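Local structure of cupin type-2 domain-containing protein (Burkholderia xenovorans, 2O8Q) at residues His44-Ile49 / Gln66-Leu71; Phe77-Ile82 / Gly91-Pro96. The protein is of unknown function but has a cupin fold and binds a nickel ion in the crystal. One frame throughout, in Å; residues are numbered along the deposited sequence.

Contact 1. Residues His44-Ile49 / Gln66-Leu71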
ATOM      1  N   HIS A  44      12.331   8.794  -5.209  1.00 17.87           N
ATOM      2  CA  HIS A  44      13.275   9.827  -5.682  1.00 20.00           C
ATOM      3  C   HIS A  44      14.645   9.563  -5.153  1.00 19.29           C
ATOM      4  O   HIS A  44      14.820   8.929  -4.127  1.00 19.57           O
ATOM      5  CB  HIS A  44      12.756  11.210  -5.319  1.00 20.36           C
ATOM      6  CG  HIS A  44      12.264  11.257  -3.907  1.00 21.71           C
ATOM      7  ND1 HIS A  44      10.915  11.165  -3.592  1.00 26.08           N
ATOM      8  CD2 HIS A  44      12.934  11.172  -2.740  1.00 23.15           C
ATOM      9  CE1 HIS A  44      10.792  11.130  -2.274  1.00 25.77           C
ATOM     10  NE2 HIS A  44      12.003  11.209  -1.733  1.00 22.86           N
ATOM     11  N   VAL A  45      15.647  10.064  -5.874  1.00 18.64           N
ATOM     12  CA  VAL A  45      17.036   9.988  -5.432  1.00 18.79           C
ATOM     13  C   VAL A  45      17.404  11.328  -4.768  1.00 20.71           C
ATOM     14  O   VAL A  45      17.123  12.433  -5.293  1.00 20.74           O
ATOM     15  CB  VAL A  45      17.986   9.659  -6.570  1.00 21.12           C
ATOM     16  CG1 VAL A  45      19.480   9.670  -6.111  1.00 24.45           C
ATOM     17  CG2 VAL A  45      17.593   8.314  -7.243  1.00 22.35           C
ATOM     18  N   ILE A  46      17.996  11.205  -3.599  1.00 21.94           N
ATOM     19  CA  ILE A  46      18.374  12.342  -2.795  1.00 21.91           C
ATOM     20  C   ILE A  46      19.900  12.417  -2.801  1.00 20.80           C
ATOM     21  O   ILE A  46      20.568  11.431  -2.563  1.00 21.07           O
ATOM     22  CB  ILE A  46      17.905  12.145  -1.350  1.00 21.97           C
ATOM     23  CG1 ILE A  46      16.413  11.761  -1.279  1.00 24.54           C
ATOM     24  CG2 ILE A  46      18.180  13.408  -0.489  1.00 25.46           C
ATOM     25  CD1 ILE A  46      15.873  11.566   0.091  1.00 26.49           C
ATOM     26  N   ARG A  47      20.419  13.590  -3.077  1.00 20.33           N
ATOM     27  CA  ARG A  47      21.873  13.779  -3.022  1.00 20.58           C
ATOM     28  C   ARG A  47      22.215  14.970  -2.129  1.00 21.32           C
ATOM     29  O   ARG A  47      21.511  15.984  -2.112  1.00 23.07           O
ATOM     30  CB  ARG A  47      22.493  13.876  -4.419  1.00 26.62           C
ATOM     31  CG  ARG A  47      22.459  15.108  -5.094  1.00 35.47           C
ATOM     32  CD  ARG A  47      23.476  15.037  -6.273  1.00 30.91           C
ATOM     33  NE  ARG A  47      23.206  16.142  -7.163  1.00 33.67           N
ATOM     34  CZ  ARG A  47      23.525  16.151  -8.447  1.00 32.79           C
ATOM     35  NH1 ARG A  47      24.069  15.074  -9.004  1.00 31.77           N
ATOM     36  NH2 ARG A  47      23.228  17.210  -9.167  1.00 40.71           N
ATOM     37  N   ALA A  48      23.301  14.813  -1.382  1.00 21.10           N
ATOM     38  CA  ALA A  48      23.781  15.873  -0.522  1.00 22.51           C
ATOM     39  C   ALA A  48      24.315  17.012  -1.351  1.00 23.46           C
ATOM     40  O   ALA A  48      24.832  16.816  -2.451  1.00 23.64           O
ATOM     41  CB  ALA A  48      24.859  15.359   0.386  1.00 21.21           C
ATOM     42  N   ILE A  49      24.218  18.191  -0.770  1.00 25.15           N
ATOM     43  CA  ILE A  49      24.835  19.405  -1.303  1.00 28.47           C
ATOM     44  C   ILE A  49      25.976  19.725  -0.345  1.00 33.14           C
ATOM     45  O   ILE A  49      25.708  19.851   0.830  1.00 30.78           O
ATOM     46  CB  ILE A  49      23.848  20.611  -1.255  1.00 30.43           C
ATOM     47  CG1 ILE A  49      22.703  20.440  -2.223  1.00 33.35           C
ATOM     48  CG2 ILE A  49      24.598  21.928  -1.554  1.00 30.23           C
ATOM     49  CD1 ILE A  49      21.561  21.372  -1.948  1.00 40.31           C
ATOM     50  N   GLN A  66       8.087   3.194   3.990  1.00 18.47           N
ATOM     51  CA  GLN A  66       9.230   4.024   3.752  1.00 17.59           C
ATOM     52  C   GLN A  66      10.550   3.220   3.760  1.00 17.62           C
ATOM     53  O   GLN A  66      10.874   2.570   4.730  1.00 19.15           O
ATOM     54  CB  GLN A  66       9.307   5.128   4.828  1.00 18.15           C
ATOM     55  CG  GLN A  66      10.424   6.119   4.560  1.00 18.08           C
ATOM     56  CD  GLN A  66      10.304   7.344   5.470  1.00 19.47           C
ATOM     57  OE1 GLN A  66      10.119   7.189   6.687  1.00 19.53           O
ATOM     58  NE2 GLN A  66      10.420   8.561   4.867  1.00 20.29           N
ATOM     59  N   LEU A  67      11.287   3.299   2.644  1.00 17.85           N
ATOM     60  CA  LEU A  67      12.554   2.575   2.512  1.00 17.40           C
ATOM     61  C   LEU A  67      13.624   3.441   1.908  1.00 18.47           C
ATOM     62  O   LEU A  67      13.351   4.157   0.941  1.00 18.69           O
ATOM     63  CB  LEU A  67      12.371   1.372   1.555  1.00 18.25           C
ATOM     64  CG  LEU A  67      13.558   0.432   1.308  1.00 19.40           C
ATOM     65  CD1 LEU A  67      14.081  -0.282   2.566  1.00 19.80           C
ATOM     66  CD2 LEU A  67      13.184  -0.623   0.236  1.00 20.04           C
ATOM     67  N   PHE A  68      14.847   3.384   2.456  1.00 18.21           N
ATOM     68  CA  PHE A  68      16.011   4.045   1.876  1.00 18.78           C
ATOM     69  C   PHE A  68      17.005   2.981   1.434  1.00 19.42           C
ATOM     70  O   PHE A  68      17.222   1.974   2.149  1.00 19.53           O
ATOM     71  CB  PHE A  68      16.715   4.910   2.925  1.00 17.44           C
ATOM     72  CG  PHE A  68      15.875   6.081   3.333  1.00 19.93           C
ATOM     73  CD1 PHE A  68      15.841   7.242   2.566  1.00 22.74           C
ATOM     74  CD2 PHE A  68      14.990   5.972   4.374  1.00 23.07           C
ATOM     75  CE1 PHE A  68      15.004   8.284   2.903  1.00 25.19           C
ATOM     76  CE2 PHE A  68      14.167   7.021   4.688  1.00 23.77           C
ATOM     77  CZ  PHE A  68      14.157   8.155   3.960  1.00 24.70           C
ATOM     78  N   TYR A  69      17.591   3.222   0.266  1.00 18.97           N
ATOM     79  CA  TYR A  69      18.686   2.380  -0.270  1.00 18.42           C
ATOM     80  C   TYR A  69      19.827   3.298  -0.669  1.00 19.68           C
ATOM     81  O   TYR A  69      19.691   4.111  -1.521  1.00 18.42           O
ATOM     82  CB  TYR A  69      18.220   1.517  -1.449  1.00 19.72           C
ATOM     83  CG  TYR A  69      19.230   0.478  -1.884  1.00 17.46           C
ATOM     84  CD1 TYR A  69      20.259   0.840  -2.733  1.00 19.50           C
ATOM     85  CD2 TYR A  69      19.198  -0.813  -1.389  1.00 19.17           C
ATOM     86  CE1 TYR A  69      21.205  -0.098  -3.109  1.00 18.28           C
ATOM     87  CE2 TYR A  69      20.118  -1.745  -1.770  1.00 18.50           C
ATOM     88  CZ  TYR A  69      21.131  -1.393  -2.620  1.00 18.40           C
ATOM     89  OH  TYR A  69      22.086  -2.333  -2.995  1.00 18.65           O
ATOM     90  N   VAL A  70      20.968   3.151  -0.013  1.00 18.71           N
ATOM     91  CA  VAL A  70      22.111   4.027  -0.268  1.00 18.00           C
ATOM     92  C   VAL A  70      22.842   3.630  -1.541  1.00 18.96           C
ATOM     93  O   VAL A  70      23.281   2.491  -1.714  1.00 18.91           O
ATOM     94  CB  VAL A  70      23.076   4.075   0.925  1.00 18.73           C
ATOM     95  CG1 VAL A  70      24.242   5.030   0.591  1.00 19.26           C
ATOM     96  CG2 VAL A  70      22.327   4.517   2.176  1.00 19.93           C
ATOM     97  N   LEU A  71      22.985   4.615  -2.448  1.00 20.30           N
ATOM     98  CA  LEU A  71      23.603   4.384  -3.767  1.00 20.14           C
ATOM     99  C   LEU A  71      25.092   4.766  -3.780  1.00 19.28           C
ATOM    100  O   LEU A  71      25.879   4.233  -4.562  1.00 21.62           O
ATOM    101  CB  LEU A  71      22.832   5.191  -4.821  1.00 18.92           C
ATOM    102  CG  LEU A  71      21.346   4.837  -4.965  1.00 21.00           C
ATOM    103  CD1 LEU A  71      20.632   5.884  -5.834  1.00 20.61           C
ATOM    104  CD2 LEU A  71      21.182   3.411  -5.511  1.00 23.05           C
TER

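Contact 2. Residues Phe77-Ile82 / Gly91-Pro96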
ATOM      1  N   PHE A  77      21.925   7.444  10.610  1.00 19.20           N
ATOM      2  CA  PHE A  77      20.617   7.721  11.155  1.00 20.59           C
ATOM      3  C   PHE A  77      20.595   7.277  12.602  1.00 18.66           C
ATOM      4  O   PHE A  77      21.489   6.560  13.103  1.00 21.27           O
ATOM      5  CB  PHE A  77      19.582   6.876  10.410  1.00 18.97           C
ATOM      6  CG  PHE A  77      19.411   7.248   8.947  1.00 21.09           C
ATOM      7  CD1 PHE A  77      19.143   8.550   8.593  1.00 24.03           C
ATOM      8  CD2 PHE A  77      19.432   6.273   7.958  1.00 29.77           C
ATOM      9  CE1 PHE A  77      18.955   8.900   7.248  1.00 27.58           C
ATOM     10  CE2 PHE A  77      19.200   6.605   6.618  1.00 29.95           C
ATOM     11  CZ  PHE A  77      18.968   7.899   6.263  1.00 26.00           C
ATOM     12  N   GLU A  78      19.612   7.757  13.357  1.00 17.09           N
ATOM     13  CA  GLU A  78      19.381   7.282  14.704  1.00 17.64           C
ATOM     14  C   GLU A  78      17.888   7.045  14.852  1.00 17.76           C
ATOM     15  O   GLU A  78      17.084   7.864  14.427  1.00 19.76           O
ATOM     16  CB  GLU A  78      19.875   8.258  15.784  1.00 19.02           C
ATOM     17  CG  GLU A  78      19.859   7.654  17.153  1.00 19.83           C
ATOM     18  CD  GLU A  78      20.257   8.620  18.265  1.00 23.62           C
ATOM     19  OE1 GLU A  78      20.667   9.763  17.951  1.00 20.93           O
ATOM     20  OE2 GLU A  78      20.166   8.218  19.452  1.00 27.64           O
ATOM     21  N   TYR A  79      17.563   5.909  15.469  1.00 21.55           N
ATOM     22  CA  TYR A  79      16.197   5.476  15.619  1.00 21.83           C
ATOM     23  C   TYR A  79      15.830   5.294  17.052  1.00 22.99           C
ATOM     24  O   TYR A  79      16.656   4.888  17.855  1.00 22.48           O
ATOM     25  CB  TYR A  79      15.948   4.147  14.898  1.00 25.09           C
ATOM     26  CG  TYR A  79      16.130   4.322  13.427  1.00 20.91           C
ATOM     27  CD1 TYR A  79      15.112   4.864  12.585  1.00 19.19           C
ATOM     28  CD2 TYR A  79      17.346   3.947  12.800  1.00 21.04           C
ATOM     29  CE1 TYR A  79      15.327   5.079  11.272  1.00 19.86           C
ATOM     30  CE2 TYR A  79      17.538   4.171  11.477  1.00 19.54           C
ATOM     31  CZ  TYR A  79      16.512   4.684  10.684  1.00 18.87           C
ATOM     32  OH  TYR A  79      16.707   4.908   9.365  1.00 20.77           O
ATOM     33  N   GLU A  80      14.570   5.557  17.369  0.50 23.37           N
ATOM     34  CA  GLU A  80      14.143   5.355  18.734  0.50 22.36           C
ATOM     35  C   GLU A  80      14.378   3.874  19.105  0.50 22.45           C
ATOM     36  O   GLU A  80      15.014   3.582  20.138  0.50 21.16           O
ATOM     37  CB  GLU A  80      12.688   5.783  18.929  0.50 22.84           C
ATOM     38  CG  GLU A  80      12.345   5.990  20.400  0.50 25.37           C
ATOM     39  CD  GLU A  80      10.904   6.269  20.663  0.50 25.67           C
ATOM     40  OE1 GLU A  80      10.112   6.334  19.705  0.50 27.92           O
ATOM     41  OE2 GLU A  80      10.552   6.416  21.852  0.50 31.50           O
ATOM     42  N   ASP A  81      13.957   2.952  18.230  1.00 23.34           N
ATOM     43  CA  ASP A  81      13.992   1.508  18.552  1.00 25.64           C
ATOM     44  C   ASP A  81      15.352   0.842  18.524  1.00 28.71           C
ATOM     45  O   ASP A  81      15.683   0.105  19.468  1.00 28.42           O
ATOM     46  CB  ASP A  81      12.948   0.645  17.787  1.00 25.84           C
ATOM     47  CG  ASP A  81      12.966   0.801  16.278  1.00 27.69           C
ATOM     48  OD1 ASP A  81      13.701   1.692  15.729  1.00 22.62           O
ATOM     49  OD2 ASP A  81      12.185   0.038  15.633  1.00 27.23           O
ATOM     50  N   ILE A  82      16.163   1.125  17.500  1.00 27.46           N
ATOM     51  CA  ILE A  82      17.468   0.423  17.341  1.00 26.01           C
ATOM     52  C   ILE A  82      18.745   1.272  17.503  1.00 26.06           C
ATOM     53  O   ILE A  82      19.842   0.735  17.390  1.00 26.18           O
ATOM     54  CB  ILE A  82      17.565  -0.328  15.958  1.00 26.05           C
ATOM     55  CG1 ILE A  82      17.517   0.661  14.798  1.00 26.89           C
ATOM     56  CG2 ILE A  82      16.421  -1.339  15.793  1.00 26.32           C
ATOM     57  CD1 ILE A  82      17.838   0.064  13.425  1.00 24.23           C
ATOM     58  N   GLY A  91      23.603  -0.327   1.543  1.00 19.36           N
ATOM     59  CA  GLY A  91      22.860  -0.414   2.795  1.00 17.19           C
ATOM     60  C   GLY A  91      21.432   0.065   2.630  1.00 17.79           C
ATOM     61  O   GLY A  91      21.160   0.978   1.823  1.00 17.91           O
ATOM     62  N   SER A  92      20.521  -0.499   3.418  1.00 19.07           N
ATOM     63  CA  SER A  92      19.121  -0.126   3.334  1.00 18.31           C
ATOM     64  C   SER A  92      18.545   0.026   4.709  1.00 18.81           C
ATOM     65  O   SER A  92      18.994  -0.635   5.666  1.00 18.79           O
ATOM     66  CB  SER A  92      18.354  -1.185   2.566  1.00 20.14           C
ATOM     67  OG  SER A  92      18.453  -2.479   3.135  1.00 19.34           O
ATOM     68  N   ALA A  93      17.569   0.931   4.824  1.00 17.92           N
ATOM     69  CA  ALA A  93      16.883   1.138   6.067  1.00 16.33           C
ATOM     70  C   ALA A  93      15.396   1.217   5.790  1.00 18.91           C
ATOM     71  O   ALA A  93      14.923   2.129   5.098  1.00 19.08           O
ATOM     72  CB  ALA A  93      17.327   2.432   6.773  1.00 19.30           C
ATOM     73  N   PHE A  94      14.657   0.271   6.354  1.00 17.36           N
ATOM     74  CA  PHE A  94      13.196   0.284   6.336  1.00 17.90           C
ATOM     75  C   PHE A  94      12.753   1.010   7.622  1.00 17.22           C
ATOM     76  O   PHE A  94      13.125   0.600   8.732  1.00 18.09           O
ATOM     77  CB  PHE A  94      12.625  -1.133   6.297  1.00 19.77           C
ATOM     78  CG  PHE A  94      11.152  -1.197   6.625  1.00 18.34           C
ATOM     79  CD1 PHE A  94      10.188  -0.768   5.718  1.00 18.76           C
ATOM     80  CD2 PHE A  94      10.746  -1.551   7.880  1.00 19.43           C
ATOM     81  CE1 PHE A  94       8.851  -0.772   6.076  1.00 19.46           C
ATOM     82  CE2 PHE A  94       9.404  -1.530   8.195  1.00 20.37           C
ATOM     83  CZ  PHE A  94       8.504  -1.150   7.296  1.00 21.19           C
ATOM     84  N   GLN A  95      11.964   2.091   7.438  1.00 17.56           N
ATOM     85  CA  GLN A  95      11.518   2.922   8.533  1.00 17.43           C
ATOM     86  C   GLN A  95      10.024   2.680   8.728  1.00 17.24           C
ATOM     87  O   GLN A  95       9.215   3.083   7.918  1.00 18.91           O
ATOM     88  CB  GLN A  95      11.749   4.375   8.269  1.00 18.01           C
ATOM     89  CG  GLN A  95      13.218   4.681   8.110  1.00 17.91           C
ATOM     90  CD  GLN A  95      13.552   6.182   8.120  1.00 21.84           C
ATOM     91  OE1 GLN A  95      12.647   7.089   8.011  1.00 23.57           O
ATOM     92  NE2 GLN A  95      14.848   6.477   8.269  1.00 21.22           N
ATOM     93  N   PRO A  96       9.669   2.074   9.849  1.00 18.02           N
ATOM     94  CA  PRO A  96       8.263   1.833  10.116  1.00 18.26           C
ATOM     95  C   PRO A  96       7.427   3.100  10.114  1.00 18.53           C
ATOM     96  O   PRO A  96       7.923   4.196  10.399  1.00 18.07           O
ATOM     97  CB  PRO A  96       8.259   1.224  11.572  1.00 20.24           C
ATOM     98  CG  PRO A  96       9.603   0.620  11.713  1.00 21.34           C
ATOM     99  CD  PRO A  96      10.540   1.465  10.903  1.00 18.58           C
TER

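Contact 1. Residues His44-Ile49 / Gln66-Leu71
This is an apolar contact between two second-neighbour strands of the larger antiparallel sheet of the cupin barrel. Strands 42-48 and 66-72 both pair with strand 111-116, which lies between them, so their side chains must meet across it; even at the nearest pair, Val45 and Leu71, the CA atoms stay 8.8 Å apart. Two separate touches result, one on each face of the sheet.

On one face, the methyl CD1 of Leu71 comes up to the forked end of Val45, 4.0 Å from CG1 and 4.1 Å from CG2, the two side chains crossing at about a right angle. Branching at CB suits valine here, since it offers both methyls to a single leucine branch. This face is continued by a second subunit, whose own Leu71 packs on Leu71 and whose Tyr69 packs on Val45.

On the other face, Ile46 reaches out with its extended arm (chi2 -179°), bringing CD1 to 4.4 Å from CE1 of Phe68. The methyl arrives at the edge of the ring, near its plane, and both side chains also rest on Glu114 of the intervening strand. The side chain of Phe68 comes within about 6 Å of the bound nickel ion. Beside this apolar pair, His44 and Gln66 each hydrogen-bond the Glu114 carboxylate, one from either strand.

The segments themselves meet through hydrocarbon alone. Their cohesion therefore rests on dispersion and the burial of apolar surface, while the backbone bonds of each strand go to its neighbours in the sheet, strand 111-116 among them.

Contact 2. Residues Phe77-Ile82 / Gly91-Pro96
Tyr79 and Gln95 meet at about a right angle, the amide of Gln95 arriving at the edge of the tyrosine ring. The CD atom of Gln95 lies in the plane of that ring, 3.8 Å from CE1 of Tyr79, yet the amide plane itself is turned 81° from the ring plane. The methylene CG of Gln95 also lies against the phenol, 3.7 Å from OH of Tyr79. An extended chain beyond CG (chi2 -168°) is what carries the glutamine amide across to the phenol. Beside it, Ala93, whose CB points toward the 77-82 segment, sets that methyl 3.6 Å from OH of Tyr79; a single methyl suits a place where the end of a large side chain comes in. Phe77, two residues before Tyr79 on the strand, also points toward the 91-96 segment and adds to the buried surface.

The contact spans the interior of the cupin barrel, joining strand 74-79 of the smaller three-stranded sheet to strand 92-94 of the larger one and the loop that follows it. Both Tyr79 and Gln95 touch His101, which with His59 and His61 forms the nickel site, and the Gln95 side chain is about 5 Å from the metal. Phe94 starts out on the side away from strand 74-79, and its side chain packs on Thr37 of the second subunit.

Where strand 74-79 ends, Asp81 OD1 accepts a weak, bent bond from Ile82 N (3.1 Å, 120°) and is also hydrogen-bonded to the hydroxyl of Thr6, on which Tyr79, Ile82 and Pro96 all pack.

Overall arrangement
Followed from the N terminus, the chain opens contact 1 on strand 42-48, passes through 16 residues that include strand 59-61 with two nickel ligands, and closes it on strand 66-72. Strand 74-79 follows at once and opens contact 2, which strand 92-94 closes after an excursion through strand 83-88. The two are thus in series, neither nested nor crossed. Contact 1 works within the larger sheet, whereas contact 2 bridges the two sheets. Strands 66-72 and 92-94 join them as neighbours, with probable hydrogen bonds from Val70 N to Gly91 O and from Ala93 N to Phe68 O, both 2.9 Å.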